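Local coordinates for protein polyketide synthase III (Ectocarpus siliculosus, PDB 4B0N) that probably acts as an acyltransferase of the chalcone/stilbene synthase family, a type III polyketide synthase of phlorotannin monomer biosynthesis in a brown alga, at residues 156-161 with 187-192; 161-166 with 220-225; 193-198 with 405-410. All coordinates share one frame; numbering follows the deposited sequence.

Interaction 1: 156-161 with 187-192; sequences KLVVVS and TLIGFM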
ATOM      1  N   LYS A 156     -14.714  -5.434   2.673  1.00 32.51           N
ATOM      2  CA  LYS A 156     -13.314  -5.080   2.483  1.00 31.85           C
ATOM      3  C   LYS A 156     -13.147  -4.150   1.287  1.00 31.37           C
ATOM      4  O   LYS A 156     -13.745  -4.364   0.230  1.00 31.31           O
ATOM      5  CB  LYS A 156     -12.466  -6.338   2.288  1.00 31.72           C
ATOM      6  CG  LYS A 156     -10.996  -6.142   2.607  1.00 31.65           C
ATOM      7  CD  LYS A 156     -10.115  -7.097   1.826  1.00 31.62           C
ATOM      8  CE  LYS A 156      -8.673  -6.993   2.289  1.00 31.59           C
ATOM      9  NZ  LYS A 156      -7.725  -7.541   1.283  1.00 31.73           N
ATOM     10  N   LEU A 157     -12.331  -3.117   1.466  1.00 31.05           N
ATOM     11  CA  LEU A 157     -12.040  -2.158   0.406  1.00 30.49           C
ATOM     12  C   LEU A 157     -10.536  -2.046   0.191  1.00 30.11           C
ATOM     13  O   LEU A 157      -9.778  -1.795   1.131  1.00 30.14           O
ATOM     14  CB  LEU A 157     -12.648  -0.791   0.739  1.00 30.58           C
ATOM     15  CG  LEU A 157     -12.390   0.415  -0.168  1.00 30.34           C
ATOM     16  CD1 LEU A 157     -12.892   0.177  -1.586  1.00 30.22           C
ATOM     17  CD2 LEU A 157     -13.050   1.646   0.435  1.00 30.65           C
ATOM     18  N   VAL A 158     -10.113  -2.251  -1.049  1.00 29.65           N
ATOM     19  CA  VAL A 158      -8.709  -2.149  -1.402  1.00 29.46           C
ATOM     20  C   VAL A 158      -8.549  -1.157  -2.544  1.00 29.40           C
ATOM     21  O   VAL A 158      -9.080  -1.371  -3.639  1.00 29.63           O
ATOM     22  CB  VAL A 158      -8.115  -3.517  -1.794  1.00 29.47           C
ATOM     23  CG1 VAL A 158      -6.671  -3.366  -2.250  1.00 29.36           C
ATOM     24  CG2 VAL A 158      -8.207  -4.499  -0.631  1.00 29.81           C
ATOM     25  N   VAL A 159      -7.834  -0.065  -2.275  1.00 29.16           N
ATOM     26  CA  VAL A 159      -7.521   0.937  -3.293  1.00 28.82           C
ATOM     27  C   VAL A 159      -6.065   0.777  -3.722  1.00 28.53           C
ATOM     28  O   VAL A 159      -5.184   0.559  -2.890  1.00 28.60           O
ATOM     29  CB  VAL A 159      -7.788   2.375  -2.791  1.00 29.04           C
ATOM     30  CG1 VAL A 159      -7.357   3.410  -3.823  1.00 28.84           C
ATOM     31  CG2 VAL A 159      -9.259   2.558  -2.443  1.00 29.33           C
ATOM     32  N   VAL A 160      -5.830   0.879  -5.026  1.00 28.25           N
ATOM     33  CA  VAL A 160      -4.504   0.702  -5.609  1.00 27.94           C
ATOM     34  C   VAL A 160      -4.146   1.904  -6.485  1.00 27.95           C
ATOM     35  O   VAL A 160      -4.908   2.272  -7.384  1.00 28.01           O
ATOM     36  CB  VAL A 160      -4.439  -0.595  -6.446  1.00 27.80           C
ATOM     37  CG1 VAL A 160      -3.178  -0.636  -7.296  1.00 27.87           C
ATOM     38  CG2 VAL A 160      -4.517  -1.822  -5.551  1.00 27.72           C
ATOM     39  N   SER A 161      -2.991   2.514  -6.213  1.00 27.95           N
ATOM     40  CA  SER A 161      -2.486   3.622  -7.027  1.00 28.02           C
ATOM     41  C   SER A 161      -0.996   3.872  -6.824  1.00 28.23           C
ATOM     42  O   SER A 161      -0.487   3.770  -5.710  1.00 28.30           O
ATOM     43  CB  SER A 161      -3.262   4.912  -6.747  1.00 28.00           C
ATOM     44  OG  SER A 161      -3.021   5.873  -7.761  1.00 27.82           O
ATOM     45  N   THR A 187      -7.496  -1.082   2.861  1.00 29.66           N
ATOM     46  CA  THR A 187      -6.069  -1.208   2.576  1.00 29.49           C
ATOM     47  C   THR A 187      -5.687  -0.351   1.367  1.00 29.14           C
ATOM     48  O   THR A 187      -6.379  -0.354   0.347  1.00 29.04           O
ATOM     49  CB  THR A 187      -5.662  -2.685   2.341  1.00 29.51           C
ATOM     50  OG1 THR A 187      -6.069  -3.481   3.464  1.00 29.96           O
ATOM     51  CG2 THR A 187      -4.151  -2.830   2.161  1.00 29.37           C
ATOM     52  N   LEU A 188      -4.587   0.386   1.500  1.00 28.97           N
ATOM     53  CA  LEU A 188      -4.050   1.184   0.408  1.00 28.78           C
ATOM     54  C   LEU A 188      -2.725   0.604  -0.101  1.00 28.79           C
ATOM     55  O   LEU A 188      -1.702   0.650   0.594  1.00 28.87           O
ATOM     56  CB  LEU A 188      -3.879   2.643   0.845  1.00 29.03           C
ATOM     57  CG  LEU A 188      -5.131   3.421   1.275  1.00 29.13           C
ATOM     58  CD1 LEU A 188      -4.751   4.670   2.058  1.00 29.45           C
ATOM     59  CD2 LEU A 188      -6.008   3.785   0.088  1.00 28.80           C
ATOM     60  N   ILE A 189      -2.767   0.039  -1.309  1.00 28.65           N
ATOM     61  CA  ILE A 189      -1.579  -0.496  -1.975  1.00 28.60           C
ATOM     62  C   ILE A 189      -0.997   0.579  -2.887  1.00 28.66           C
ATOM     63  O   ILE A 189      -1.593   0.931  -3.906  1.00 28.41           O
ATOM     64  CB  ILE A 189      -1.892  -1.770  -2.794  1.00 28.49           C
ATOM     65  CG1 ILE A 189      -2.452  -2.874  -1.891  1.00 28.49           C
ATOM     66  CG2 ILE A 189      -0.648  -2.257  -3.535  1.00 28.53           C
ATOM     67  CD1 ILE A 189      -2.934  -4.100  -2.643  1.00 28.45           C
ATOM     68  N   GLY A 190       0.171   1.091  -2.512  1.00 29.16           N
ATOM     69  CA  GLY A 190       0.787   2.208  -3.221  1.00 29.71           C
ATOM     70  C   GLY A 190       2.154   1.929  -3.819  1.00 30.24           C
ATOM     71  O   GLY A 190       2.933   1.133  -3.282  1.00 30.44           O
ATOM     72  N   PHE A 191       2.423   2.585  -4.949  1.00 30.37           N
ATOM     73  CA  PHE A 191       3.741   2.600  -5.591  1.00 30.55           C
ATOM     74  C   PHE A 191       4.252   1.204  -5.982  1.00 30.65           C
ATOM     75  O   PHE A 191       5.459   0.934  -5.926  1.00 31.02           O
ATOM     76  CB  PHE A 191       4.748   3.331  -4.691  1.00 30.94           C
ATOM     77  CG  PHE A 191       5.576   4.370  -5.399  1.00 31.15           C
ATOM     78  CD1 PHE A 191       4.973   5.386  -6.135  1.00 31.17           C
ATOM     79  CD2 PHE A 191       6.963   4.358  -5.291  1.00 31.43           C
ATOM     80  CE1 PHE A 191       5.734   6.351  -6.775  1.00 31.47           C
ATOM     81  CE2 PHE A 191       7.729   5.321  -5.924  1.00 31.83           C
ATOM     82  CZ  PHE A 191       7.114   6.320  -6.668  1.00 31.90           C
ATOM     83  N   MET A 192       3.331   0.326  -6.380  1.00 30.30           N
ATOM     84  CA  MET A 192       3.693  -1.013  -6.859  1.00 30.24           C
ATOM     85  C   MET A 192       3.604  -1.133  -8.383  1.00 30.26           C
ATOM     86  O   MET A 192       3.549  -2.236  -8.930  1.00 30.00           O
ATOM     87  CB  MET A 192       2.852  -2.097  -6.174  1.00 30.16           C
ATOM     88  CG  MET A 192       3.170  -2.296  -4.699  1.00 30.14           C
ATOM     89  SD  MET A 192       2.741  -3.934  -4.073  1.00 29.93           S
ATOM     90  CE  MET A 192       4.132  -4.900  -4.656  1.00 30.29           C
TER

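Interaction 2: 161-166 with 220-225; sequences SSTGFL and CVELSS. With ACD (arachidonic acid), chain D.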
ATOM      1  N   SER A 161      -2.991   2.514  -6.213  1.00 27.95           N
ATOM      2  CA  SER A 161      -2.486   3.622  -7.027  1.00 28.02           C
ATOM      3  C   SER A 161      -0.996   3.872  -6.824  1.00 28.23           C
ATOM      4  O   SER A 161      -0.487   3.770  -5.710  1.00 28.30           O
ATOM      5  CB  SER A 161      -3.262   4.912  -6.747  1.00 28.00           C
ATOM      6  OG  SER A 161      -3.021   5.873  -7.761  1.00 27.82           O
ATOM      7  N   SER A 162      -0.311   4.195  -7.919  1.00 28.57           N
ATOM      8  CA  SER A 162       1.081   4.636  -7.893  1.00 28.81           C
ATOM      9  C   SER A 162       1.177   6.109  -8.305  1.00 29.12           C
ATOM     10  O   SER A 162       2.268   6.683  -8.356  1.00 29.33           O
ATOM     11  CB  SER A 162       1.935   3.771  -8.827  1.00 28.70           C
ATOM     12  OG  SER A 162       1.986   2.427  -8.387  1.00 28.40           O
ATOM     13  N   THR A 163       0.030   6.714  -8.599  1.00 29.39           N
ATOM     14  CA  THR A 163      -0.024   8.112  -9.037  1.00 29.98           C
ATOM     15  C   THR A 163      -0.720   9.030  -8.022  1.00 30.11           C
ATOM     16  O   THR A 163      -0.871  10.232  -8.264  1.00 30.26           O
ATOM     17  CB  THR A 163      -0.714   8.251 -10.411  1.00 30.12           C
ATOM     18  OG1 THR A 163      -2.004   7.624 -10.371  1.00 29.91           O
ATOM     19  CG2 THR A 163       0.136   7.613 -11.505  1.00 30.36           C
ATOM     20  N   GLY A 164      -1.134   8.459  -6.893  1.00 30.00           N
ATOM     21  CA  GLY A 164      -1.825   9.219  -5.856  1.00 30.26           C
ATOM     22  C   GLY A 164      -1.562   8.731  -4.447  1.00 30.48           C
ATOM     23  O   GLY A 164      -1.629   7.532  -4.171  1.00 30.47           O
ATOM     24  N   PHE A 165      -1.245   9.673  -3.561  1.00 30.75           N
ATOM     25  CA  PHE A 165      -1.061   9.396  -2.140  1.00 30.90           C
ATOM     26  C   PHE A 165      -1.716  10.533  -1.382  1.00 31.23           C
ATOM     27  O   PHE A 165      -1.339  11.696  -1.547  1.00 31.47           O
ATOM     28  CB  PHE A 165       0.426   9.291  -1.778  1.00 31.01           C
ATOM     29  CG  PHE A 165       1.157   8.202  -2.512  1.00 30.74           C
ATOM     30  CD1 PHE A 165       1.149   6.896  -2.035  1.00 30.80           C
ATOM     31  CD2 PHE A 165       1.854   8.480  -3.682  1.00 30.70           C
ATOM     32  CE1 PHE A 165       1.821   5.887  -2.710  1.00 30.63           C
ATOM     33  CE2 PHE A 165       2.526   7.478  -4.364  1.00 30.62           C
ATOM     34  CZ  PHE A 165       2.510   6.180  -3.876  1.00 30.60           C
ATOM     35  N   LEU A 166      -2.711  10.196  -0.565  1.00 31.40           N
ATOM     36  CA  LEU A 166      -3.583  11.207   0.030  1.00 31.85           C
ATOM     37  C   LEU A 166      -3.734  11.041   1.532  1.00 32.31           C
ATOM     38  O   LEU A 166      -3.775   9.914   2.033  1.00 32.10           O
ATOM     39  CB  LEU A 166      -4.960  11.189  -0.644  1.00 31.68           C
ATOM     40  CG  LEU A 166      -5.006  11.289  -2.175  1.00 31.36           C
ATOM     41  CD1 LEU A 166      -6.415  11.040  -2.688  1.00 31.22           C
ATOM     42  CD2 LEU A 166      -4.476  12.626  -2.672  1.00 31.46           C
ATOM     43  N   CYS A 220      -8.585  -0.192  -8.823  1.00 33.04           N
ATOM     44  CA  CYS A 220      -7.383   0.431  -9.363  1.00 33.19           C
ATOM     45  C   CYS A 220      -7.722   1.783  -9.970  1.00 33.36           C
ATOM     46  O   CYS A 220      -8.601   1.894 -10.827  1.00 33.69           O
ATOM     47  CB  CYS A 220      -6.728  -0.466 -10.403  1.00 33.23           C
ATOM     48  SG  CYS A 220      -6.026  -1.959  -9.681  1.00 33.75           S
ATOM     49  N   VAL A 221      -7.025   2.808  -9.502  1.00 33.03           N
ATOM     50  CA  VAL A 221      -7.216   4.157 -10.000  1.00 32.89           C
ATOM     51  C   VAL A 221      -5.858   4.737 -10.330  1.00 32.77           C
ATOM     52  O   VAL A 221      -4.891   4.538  -9.591  1.00 32.48           O
ATOM     53  CB  VAL A 221      -7.966   5.053  -8.986  1.00 33.06           C
ATOM     54  CG1 VAL A 221      -7.200   5.163  -7.671  1.00 32.98           C
ATOM     55  CG2 VAL A 221      -8.244   6.429  -9.577  1.00 33.16           C
ATOM     56  N   GLU A 222      -5.789   5.445 -11.450  1.00 33.20           N
ATOM     57  CA  GLU A 222      -4.539   6.023 -11.898  1.00 33.25           C
ATOM     58  C   GLU A 222      -4.764   7.301 -12.685  1.00 33.47           C
ATOM     59  O   GLU A 222      -5.632   7.361 -13.557  1.00 33.59           O
ATOM     60  CB  GLU A 222      -3.773   5.010 -12.739  1.00 33.17           C
ATOM     61  CG  GLU A 222      -2.316   4.899 -12.348  1.00 33.28           C
ATOM     62  CD  GLU A 222      -2.098   4.093 -11.078  1.00 33.05           C
ATOM     63  OE1 GLU A 222      -2.472   2.902 -11.048  1.00 32.81           O
ATOM     64  OE2 GLU A 222      -1.536   4.652 -10.114  1.00 32.78           O
ATOM     65  N   LEU A 223      -3.979   8.324 -12.355  1.00 33.74           N
ATOM     66  CA  LEU A 223      -4.015   9.607 -13.051  1.00 33.91           C
ATOM     67  C   LEU A 223      -2.598  10.097 -13.319  1.00 34.09           C
ATOM     68  O   LEU A 223      -2.054  10.894 -12.551  1.00 34.24           O
ATOM     69  CB  LEU A 223      -4.777  10.656 -12.231  1.00 33.82           C
ATOM     70  CG  LEU A 223      -6.303  10.725 -12.259  1.00 33.79           C
ATOM     71  CD1 LEU A 223      -6.943   9.644 -11.403  1.00 33.73           C
ATOM     72  CD2 LEU A 223      -6.726  12.094 -11.762  1.00 33.94           C
ATOM     73  N   SER A 224      -2.000   9.612 -14.404  1.00 34.12           N
ATOM     74  CA  SER A 224      -0.669  10.066 -14.810  1.00 34.33           C
ATOM     75  C   SER A 224      -0.683  11.444 -15.494  1.00 34.79           C
ATOM     76  O   SER A 224       0.377  12.013 -15.767  1.00 35.02           O
ATOM     77  CB  SER A 224       0.042   9.010 -15.674  1.00 34.25           C
ATOM     78  OG  SER A 224      -0.793   8.503 -16.697  1.00 33.94           O
ATOM     79  N   SER A 225      -1.876  11.984 -15.747  1.00 34.98           N
ATOM     80  CA  SER A 225      -2.014  13.306 -16.374  1.00 35.65           C
ATOM     81  C   SER A 225      -1.805  14.458 -15.393  1.00 35.79           C
ATOM     82  O   SER A 225      -1.900  15.629 -15.766  1.00 35.92           O
ATOM     83  CB  SER A 225      -3.376  13.454 -17.063  1.00 35.77           C
ATOM     84  OG  SER A 225      -4.417  13.658 -16.120  1.00 35.54           O
TER
HETATM   85  C1  ACD D1416       5.671   1.344 -15.653  0.50 23.54           C
HETATM   86  C2  ACD D1416       5.463   1.682 -14.193  0.50 23.41           C
HETATM   87  C3  ACD D1416       4.518   2.873 -14.069  0.50 23.15           C
HETATM   88  C4  ACD D1416       4.897   3.755 -12.885  0.50 22.89           C
HETATM   89  C5  ACD D1416       4.251   5.112 -13.022  0.50 22.63           C
HETATM   90  C6  ACD D1416       4.463   6.058 -12.111  0.50 22.29           C
HETATM   91  C7  ACD D1416       3.794   7.402 -12.265  0.50 22.03           C
HETATM   92  C8  ACD D1416       4.587   8.320 -13.163  0.50 21.82           C
HETATM   93  C9  ACD D1416       3.950   9.281 -13.831  0.50 21.65           C
HETATM   94  C10 ACD D1416       4.713  10.223 -14.732  0.50 21.55           C
HETATM   95  C11 ACD D1416       4.242  10.076 -16.157  0.50 21.41           C
HETATM   96  C12 ACD D1416       3.921  11.152 -16.870  0.50 21.36           C
HETATM   97  C13 ACD D1416       3.457  10.989 -18.298  0.50 21.44           C
HETATM   98  C14 ACD D1416       2.190  11.773 -18.543  0.50 21.57           C
HETATM   99  C15 ACD D1416       1.530  11.609 -19.688  0.50 21.69           C
HETATM  100  C16 ACD D1416       0.262  12.379 -19.965  0.50 21.75           C
HETATM  101  C17 ACD D1416       0.613  13.670 -20.696  0.50 21.97           C
HETATM  102  C18 ACD D1416       0.215  13.636 -22.166  0.50 22.05           C
HETATM  103  C19 ACD D1416       1.295  14.297 -23.013  0.50 22.22           C
HETATM  104  C20 ACD D1416       0.822  14.515 -24.433  0.50 22.33           C
HETATM  105  O1  ACD D1416       5.579   0.149 -16.017  0.50 23.54           O
HETATM  106  O   HOH W   1      -0.279   1.281  -9.031  1.00 20.31           O

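Interaction 3: 193-198 with 405-410; sequences GCAAAM and GAEGIL. With ACD (arachidonic acid), chain D.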
ATOM      1  N   GLY A 193       3.587   0.017  -9.057  1.00 30.49           N
ATOM      2  CA  GLY A 193       3.696   0.085 -10.511  1.00 30.93           C
ATOM      3  C   GLY A 193       2.502  -0.392 -11.316  1.00 31.32           C
ATOM      4  O   GLY A 193       1.352  -0.263 -10.888  1.00 31.15           O
ATOM      5  N   CYS A 194       2.795  -0.954 -12.487  1.00 32.07           N
ATOM      6  CA  CYS A 194       1.790  -1.330 -13.481  1.00 32.38           C
ATOM      7  C   CYS A 194       1.146  -2.695 -13.241  1.00 32.37           C
ATOM      8  O   CYS A 194       0.248  -3.094 -13.987  1.00 32.52           O
ATOM      9  CB  CYS A 194       2.410  -1.306 -14.882  1.00 33.29           C
ATOM     10  SG  CYS A 194       2.509   0.330 -15.644  1.00 33.84           S
ATOM     11  N   ALA A 195       1.607  -3.399 -12.208  1.00 32.26           N
ATOM     12  CA  ALA A 195       1.148  -4.758 -11.910  1.00 32.09           C
ATOM     13  C   ALA A 195       0.303  -4.852 -10.641  1.00 31.65           C
ATOM     14  O   ALA A 195      -0.140  -5.936 -10.266  1.00 31.62           O
ATOM     15  CB  ALA A 195       2.340  -5.703 -11.818  1.00 32.35           C
ATOM     16  N   ALA A 196       0.070  -3.712  -9.996  1.00 31.64           N
ATOM     17  CA  ALA A 196      -0.574  -3.666  -8.678  1.00 31.62           C
ATOM     18  C   ALA A 196      -2.016  -4.200  -8.631  1.00 31.61           C
ATOM     19  O   ALA A 196      -2.537  -4.481  -7.550  1.00 31.39           O
ATOM     20  CB  ALA A 196      -0.487  -2.262  -8.095  1.00 31.39           C
ATOM     21  N   ALA A 197      -2.649  -4.345  -9.796  1.00 31.85           N
ATOM     22  CA  ALA A 197      -3.954  -5.005  -9.890  1.00 32.11           C
ATOM     23  C   ALA A 197      -3.860  -6.482  -9.499  1.00 32.32           C
ATOM     24  O   ALA A 197      -4.798  -7.044  -8.934  1.00 32.59           O
ATOM     25  CB  ALA A 197      -4.537  -4.861 -11.287  1.00 32.27           C
ATOM     26  N   MET A 198      -2.724  -7.100  -9.802  1.00 32.39           N
ATOM     27  CA  MET A 198      -2.477  -8.482  -9.416  1.00 32.70           C
ATOM     28  C   MET A 198      -2.308  -8.586  -7.898  1.00 32.67           C
ATOM     29  O   MET A 198      -2.796  -9.531  -7.274  1.00 32.71           O
ATOM     30  CB  MET A 198      -1.248  -9.044 -10.144  1.00 32.74           C
ATOM     31  CG  MET A 198      -1.237  -8.834 -11.656  1.00 32.86           C
ATOM     32  SD  MET A 198      -2.364  -9.889 -12.597  1.00 33.14           S
ATOM     33  CE  MET A 198      -3.867  -8.914 -12.604  1.00 33.04           C
ATOM     34  N   GLY A 405       9.625  -7.758 -11.488  1.00 34.28           N
ATOM     35  CA  GLY A 405       8.861  -8.946 -11.150  1.00 34.42           C
ATOM     36  C   GLY A 405       7.743  -9.193 -12.142  1.00 34.38           C
ATOM     37  O   GLY A 405       7.238  -8.260 -12.770  1.00 34.06           O
ATOM     38  N   ALA A 406       7.371 -10.459 -12.289  1.00 34.72           N
ATOM     39  CA  ALA A 406       6.205 -10.835 -13.076  1.00 34.76           C
ATOM     40  C   ALA A 406       5.071 -11.225 -12.132  1.00 34.45           C
ATOM     41  O   ALA A 406       5.265 -12.005 -11.200  1.00 34.33           O
ATOM     42  CB  ALA A 406       6.545 -11.972 -14.022  1.00 35.43           C
ATOM     43  N   GLU A 407       3.893 -10.659 -12.375  1.00 34.38           N
ATOM     44  CA  GLU A 407       2.729 -10.862 -11.520  1.00 34.23           C
ATOM     45  C   GLU A 407       1.549 -11.350 -12.343  1.00 34.11           C
ATOM     46  O   GLU A 407       1.109 -10.664 -13.267  1.00 34.21           O
ATOM     47  CB  GLU A 407       2.361  -9.553 -10.817  1.00 34.38           C
ATOM     48  CG  GLU A 407       2.744  -9.483  -9.345  1.00 34.92           C
ATOM     49  CD  GLU A 407       4.241  -9.410  -9.109  1.00 35.38           C
ATOM     50  OE1 GLU A 407       4.935  -8.690  -9.862  1.00 35.56           O
ATOM     51  OE2 GLU A 407       4.718 -10.060  -8.153  1.00 35.84           O
ATOM     52  N   GLY A 408       1.028 -12.526 -12.001  1.00 33.73           N
ATOM     53  CA  GLY A 408      -0.051 -13.125 -12.782  1.00 33.68           C
ATOM     54  C   GLY A 408      -1.119 -13.853 -11.995  1.00 33.31           C
ATOM     55  O   GLY A 408      -0.935 -14.166 -10.818  1.00 33.32           O
ATOM     56  N   ILE A 409      -2.243 -14.114 -12.660  1.00 33.27           N
ATOM     57  CA  ILE A 409      -3.362 -14.874 -12.090  1.00 33.26           C
ATOM     58  C   ILE A 409      -3.893 -15.891 -13.104  1.00 33.73           C
ATOM     59  O   ILE A 409      -3.778 -15.690 -14.319  1.00 33.90           O
ATOM     60  CB  ILE A 409      -4.520 -13.962 -11.613  1.00 32.64           C
ATOM     61  CG1 ILE A 409      -4.911 -12.956 -12.706  1.00 32.53           C
ATOM     62  CG2 ILE A 409      -4.149 -13.261 -10.309  1.00 32.10           C
ATOM     63  CD1 ILE A 409      -6.324 -12.422 -12.594  1.00 32.37           C
ATOM     64  N   LEU A 410      -4.465 -16.981 -12.597  1.00 34.04           N
ATOM     65  CA  LEU A 410      -4.992 -18.048 -13.445  1.00 34.82           C
ATOM     66  C   LEU A 410      -6.494 -18.206 -13.268  1.00 35.15           C
ATOM     67  O   LEU A 410      -6.982 -18.412 -12.155  1.00 34.67           O
ATOM     68  CB  LEU A 410      -4.274 -19.377 -13.169  1.00 35.13           C
ATOM     69  CG  LEU A 410      -4.706 -20.655 -13.901  1.00 35.51           C
ATOM     70  CD1 LEU A 410      -4.623 -20.513 -15.414  1.00 35.96           C
ATOM     71  CD2 LEU A 410      -3.868 -21.836 -13.438  1.00 35.76           C
TER
HETATM   72  C1  ACD D1416       5.671   1.344 -15.653  0.50 23.54           C
HETATM   73  C2  ACD D1416       5.463   1.682 -14.193  0.50 23.41           C
HETATM   74  C3  ACD D1416       4.518   2.873 -14.069  0.50 23.15           C
HETATM   75  C4  ACD D1416       4.897   3.755 -12.885  0.50 22.89           C
HETATM   76  C5  ACD D1416       4.251   5.112 -13.022  0.50 22.63           C
HETATM   77  C6  ACD D1416       4.463   6.058 -12.111  0.50 22.29           C
HETATM   78  C7  ACD D1416       3.794   7.402 -12.265  0.50 22.03           C
HETATM   79  C8  ACD D1416       4.587   8.320 -13.163  0.50 21.82           C
HETATM   80  C9  ACD D1416       3.950   9.281 -13.831  0.50 21.65           C
HETATM   81  C10 ACD D1416       4.713  10.223 -14.732  0.50 21.55           C
HETATM   82  C11 ACD D1416       4.242  10.076 -16.157  0.50 21.41           C
HETATM   83  C12 ACD D1416       3.921  11.152 -16.870  0.50 21.36           C
HETATM   84  C13 ACD D1416       3.457  10.989 -18.298  0.50 21.44           C
HETATM   85  C14 ACD D1416       2.190  11.773 -18.543  0.50 21.57           C
HETATM   86  C15 ACD D1416       1.530  11.609 -19.688  0.50 21.69           C
HETATM   87  C16 ACD D1416       0.262  12.379 -19.965  0.50 21.75           C
HETATM   88  C17 ACD D1416       0.613  13.670 -20.696  0.50 21.97           C
HETATM   89  C18 ACD D1416       0.215  13.636 -22.166  0.50 22.05           C
HETATM   90  C19 ACD D1416       1.295  14.297 -23.013  0.50 22.22           C
HETATM   91  C20 ACD D1416       0.822  14.515 -24.433  0.50 22.33           C
HETATM   92  O1  ACD D1416       5.579   0.149 -16.017  0.50 23.54           O

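Interaction 1: 156-161 with 187-192
Leu157, Val159 and Ser161 form the main-chain hydrogen bonds with Thr187, Ile189 and Phe191 that bind two parallel strands edge to edge. Thr187 N donates to Leu157 O at 3.0 Å, Val159 N to Thr187 O and Ile189 N to Val159 O follow, and Ser161 N reaches Ile189 O at 3.1 Å. The last bond, from Phe191 N to Ser161 O at 3.2 Å, lies where the second strand has already given way to a loop; its donor is tilted 29° from the carbonyl plane. Weaker CA-H...O contacts fill in between, such as Val160 CA to Ile189 O at 3.4 Å. The paired residues are Val158 with Thr187, Val159 with Leu188, Val160 with Ile189 and Ser161 with Gly190.

Apolar packing divides over the two faces. On the face of Val158, Val160 and Ile189, the isoleucine is the bridge: its CB abuts Val160 CG2 at 3.8 Å, while CD1 crosses to Val158 CG1 at 3.8 Å. Ile189 CG1 points opposite the carbonyl carbon (chi1 -60°) and extends straight on (chi2 173°), which carries CD1 back across both valines. On the opposite face Leu188 lies alongside Val159, pointing the same way, with CD2 3.7 Å from Val159 CB. Helix 196-210 packs on the isoleucine face, touching Val160 and Ile189; helix 170-177 covers the other, touching Leu157 and Leu188.

Strand 185-190 is outermost in its own chain, but Leu188 and Gly190 make backbone hydrogen bonds to the second subunit, where Thr187 packs on Ile189 of that subunit. Strand 154-161, helix 170-177 and strand 185-190 form a beta-alpha-beta unit of the thiolase-like fold, with its last strand at the dimer interface.

Interaction 2: 161-166 with 220-225
One buried carboxylate oxygen, Glu222 OE2, gathers donors from consecutive residues of the loop that holds Ser162 and Thr163. Ser162 N donates to the syn lone pair of Glu222 OE2, on the side of the other oxygen, at 2.6 Å. Thr163 OG1 donates to the same atom on the anti side at 3.0 Å, 23° out of the carboxylate plane, and Thr163 N adds a weak, strongly bent bond. Ser161 OG is within hydrogen-bonding distance of both Glu222 OE2 and Val221 O (2.9 Å to the latter), and which of them takes its proton is not settled.

Thr163 works in two directions. Its hydroxyl receives Leu223 N at 2.9 Å, a nearly straight bond with an N-H...O angle of 167°, so the loop is pinned to main chain as well as to side chain. The rotation behind this, chi1 54°, sets OG1 between backbone N and carbonyl carbon; the methyl CG2 then faces the lipid, 3.7 Å from C7 of the bound arachidonic acid. The glutamate reaches the loop through a chain bent at chi2, crossing the threonine obliquely.

The other oxygen, Glu222 OE1, is bonded by Ser367 OG and has a long, weak link to a water. That water sits 2.6 Å from Ser162 OG, which is also bonded by Gly193 N. Farther along the loop, Leu166 N donates to a bound malonic acid, probably from the crystallisation liquor, and the ring of Phe165 meets Phe165 of the second subunit.

Ser162, Glu222 and Ser367 recall the aldol-switch hydrogen-bond network of stilbene synthases, though the water-glutamate link is weak here; the site borders the arachidonic acid pocket, to which Thr163 and Ser224 belong.

Interaction 3: 193-198 with 405-410
Met198 slides past Glu407 in the opposite direction, and the two side chains press together at their bases. Met198 CB lies 3.7 Å from Glu407 CB, and Met198 CG sits 3.4 Å from Glu407 O. The thioether continues along the strand: SD is 4.0 Å from Gly408 CA and 4.0 Å from Ile409 CG1. Methionine and isoleucine cross at about a right angle. Bends at chi2 (-74°) and chi3 (89°) curl the Met198 chain so that SD and CE stay alongside the strand. One turn earlier, Ala195 CB touches Glu407 CB at 4.0 Å. The contact contains no hydrogen bond between its segments; it is van der Waals packing, partly against the main-chain carbonyl of Glu407.

The next shell fixes these groups. Met198 N bonds Ala195 O at 2.9 Å as the helix gets under way. The carboxylate of Glu407 turns away from the methionine: OE1 bonds Ser401 OG, and OE2 has a long, weak ion pair with Arg202. Cys194 O is bonded by Ser399 OG.

Just ahead of the helix, Cys194 SG stands 3.1 Å from O1 of the arachidonic acid and 3.3 Å from C1. Its side chain touches His331 and Asn364, consistent with the Cys-His-Asn triad of chalcone and stilbene synthases.

Strand 405-413 runs between strands 265-274 and 394-401, antiparallel to both; Ala195 also packs on Ser399 and Ser401 of the latter. The start of helix 196-210 therefore lies on the sheet of strands 265-274, 405-413 and 394-401, while its Ala196 meets Val160 of the sheet that holds strands 154-161 and 185-190, placing the helix between the two sheets as part of the central helical layer of the thiolase-like fold.

From the N terminus, segment 156-161 runs straight into 161-166, the two sharing Ser161. Interaction 1 closes the first loop, around helix 170-177, when strand 185-190 returns beside strand 154-161. Interaction 2 opens before that closure and ends after it, at 220-225, so the two cross; both reach the N-terminal sheet, interaction 2 through the loop after strand 154-161. Interaction 3 starts directly after interaction 1 has closed, crosses interaction 2, and finishes some 200 residues later on the C-terminal sheet. It thereby joins the N-terminal and C-terminal family regions. The loop of interaction 2 also meets the start of segment 193-198, and interactions 2 and 3 both meet the arachidonic acid.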